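NADPH-quinone reductase (Pediococcus pentosaceus ATCC 25745, PDB 3HA2) probably binds FMN and reduces quinones with electrons from NAD(P)H, this chain holding the flavodoxin-like part of a longer protein. Local coordinates at residues Leu4-His9 with Thr32-Val37. Residues are numbered along the deposited sequence; the frame is centred on the assembly and turned at random.
Sequences LIIVAH and TWHPLV
Strands 4-7 and 32-35 run parallel, their axes 4.7 Å apart at 23°, with I5 beside W33 and V7 beside P35, and the backbones of I5 and V7 bond to T32, H34 and L36 through four hydrogen bonds: I5 N to T32 O, H34 N to I5 O, V7 N to H34 O and L36 N to V7 O. On the face carrying I5, V7 and W33, one methyl of V7 makes a CH-pi contact: CG2 sits 3.4 Å from the centroid of the six-membered ring of W33, almost exactly on its normal. With CG anti to the backbone N (chi1 176°), the indole swings back over the neighbouring strand, where V7 CG1 also meets W33 CZ2 at 3.7 Å. Q18, K22 and I25 of helix 18-25 touch the same tryptophan, and an alanine here would probably strip V7 of its aromatic cover and open a gap between sheet and helix. On the opposite face, that of L4, I6 and H34, L4 CD1 packs 3.7 Å from H34 CB, while I6 CD1 approaches the imidazole edge, 4.0 Å from H34 CD2. Past the strand ends, L36 CD2 lies 3.8 Å from A8 CB and its side chain reaches L69 and W73 of helix 68-77. The contact thus closes the first beta-alpha-beta unit of the flavodoxin-like fold, binding outermost strand 31-35 to its neighbour by main-chain bonds and apolar packing on both faces, while the H34 ring, set beside L4 and I6, keeps a polar tie through NE2, hydrogen-bonded to E45.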
# COMPACT_ATOMS: atom_id res chain seq x y z
N LEU A 4 -15.71 8.67 -12.08
CA LEU A 4 -15.63 9.01 -10.67
C LEU A 4 -14.16 9.19 -10.31
O LEU A 4 -13.35 8.28 -10.51
CB LEU A 4 -16.22 7.85 -9.82
CG LEU A 4 -16.17 7.99 -8.30
CD1 LEU A 4 -16.94 9.23 -7.80
CD2 LEU A 4 -16.71 6.71 -7.64
N ILE A 5 -13.82 10.36 -9.78
CA ILE A 5 -12.46 10.62 -9.34
C ILE A 5 -12.43 10.61 -7.81
O ILE A 5 -12.99 11.50 -7.16
CB ILE A 5 -11.91 11.94 -9.92
CG1 ILE A 5 -12.06 11.94 -11.45
CG2 ILE A 5 -10.43 12.12 -9.52
CD1 ILE A 5 -11.71 13.28 -12.05
N ILE A 6 -11.78 9.58 -7.26
CA ILE A 6 -11.59 9.44 -5.81
C ILE A 6 -10.33 10.21 -5.43
O ILE A 6 -9.21 9.79 -5.77
CB ILE A 6 -11.39 7.97 -5.38
CG1 ILE A 6 -12.52 7.06 -5.89
CG2 ILE A 6 -11.23 7.87 -3.84
CD1 ILE A 6 -13.91 7.49 -5.43
N VAL A 7 -10.53 11.34 -4.77
CA VAL A 7 -9.44 12.26 -4.47
C VAL A 7 -8.98 11.98 -3.05
O VAL A 7 -9.65 12.37 -2.08
CB VAL A 7 -9.89 13.73 -4.64
CG1 VAL A 7 -8.74 14.71 -4.34
CG2 VAL A 7 -10.40 13.94 -6.05
N ALA A 8 -7.86 11.28 -2.94
CA ALA A 8 -7.36 10.80 -1.66
C ALA A 8 -6.11 11.55 -1.25
O ALA A 8 -5.11 10.94 -0.90
CB ALA A 8 -7.09 9.30 -1.71
N HIS A 9 -6.15 12.88 -1.33
CA HIS A 9 -5.08 13.68 -0.74
C HIS A 9 -5.45 13.84 0.73
O HIS A 9 -6.58 14.26 1.02
CB HIS A 9 -4.94 15.02 -1.43
CG HIS A 9 -3.74 15.79 -0.98
ND1 HIS A 9 -2.63 15.97 -1.78
CD2 HIS A 9 -3.47 16.43 0.18
CE1 HIS A 9 -1.73 16.68 -1.13
NE2 HIS A 9 -2.22 16.98 0.06
N THR A 32 -17.25 13.20 -11.82
CA THR A 32 -17.58 13.46 -10.42
C THR A 32 -16.29 13.57 -9.60
O THR A 32 -15.52 12.60 -9.48
CB THR A 32 -18.51 12.35 -9.82
OG1 THR A 32 -19.76 12.34 -10.52
CG2 THR A 32 -18.80 12.57 -8.32
N TRP A 33 -16.05 14.77 -9.06
CA TRP A 33 -14.90 15.01 -8.20
C TRP A 33 -15.29 14.65 -6.75
O TRP A 33 -16.12 15.32 -6.14
CB TRP A 33 -14.48 16.49 -8.33
CG TRP A 33 -13.37 16.94 -7.43
CD1 TRP A 33 -13.51 17.52 -6.19
CD2 TRP A 33 -11.97 16.89 -7.70
NE1 TRP A 33 -12.27 17.81 -5.67
CE2 TRP A 33 -11.31 17.44 -6.57
CE3 TRP A 33 -11.20 16.42 -8.78
CZ2 TRP A 33 -9.91 17.54 -6.49
CZ3 TRP A 33 -9.81 16.51 -8.70
CH2 TRP A 33 -9.18 17.07 -7.56
N HIS A 34 -14.71 13.57 -6.24
CA HIS A 34 -15.15 12.99 -4.97
C HIS A 34 -14.04 12.92 -3.94
O HIS A 34 -13.30 11.93 -3.89
CB HIS A 34 -15.77 11.60 -5.17
CG HIS A 34 -16.38 11.04 -3.92
ND1 HIS A 34 -17.47 11.62 -3.30
CD2 HIS A 34 -16.03 9.98 -3.16
CE1 HIS A 34 -17.78 10.92 -2.22
NE2 HIS A 34 -16.93 9.92 -2.11
N PRO A 35 -13.90 13.97 -3.12
CA PRO A 35 -12.93 13.89 -2.03
C PRO A 35 -13.21 12.75 -1.06
O PRO A 35 -14.37 12.53 -0.66
CB PRO A 35 -13.05 15.25 -1.34
CG PRO A 35 -13.63 16.15 -2.37
CD PRO A 35 -14.58 15.28 -3.15
N LEU A 36 -12.17 12.01 -0.72
CA LEU A 36 -12.26 10.98 0.29
C LEU A 36 -12.12 11.62 1.66
O LEU A 36 -11.11 12.27 1.98
CB LEU A 36 -11.16 9.94 0.02
CG LEU A 36 -11.00 8.70 0.88
CD1 LEU A 36 -12.33 7.97 1.05
CD2 LEU A 36 -9.96 7.78 0.22
N VAL A 37 -13.17 11.49 2.47
CA VAL A 37 -13.15 12.05 3.82
C VAL A 37 -12.91 10.97 4.86
O VAL A 37 -13.21 9.79 4.63
CB VAL A 37 -14.43 12.85 4.14
CG1 VAL A 37 -14.55 14.04 3.18
CG2 VAL A 37 -15.68 11.94 4.06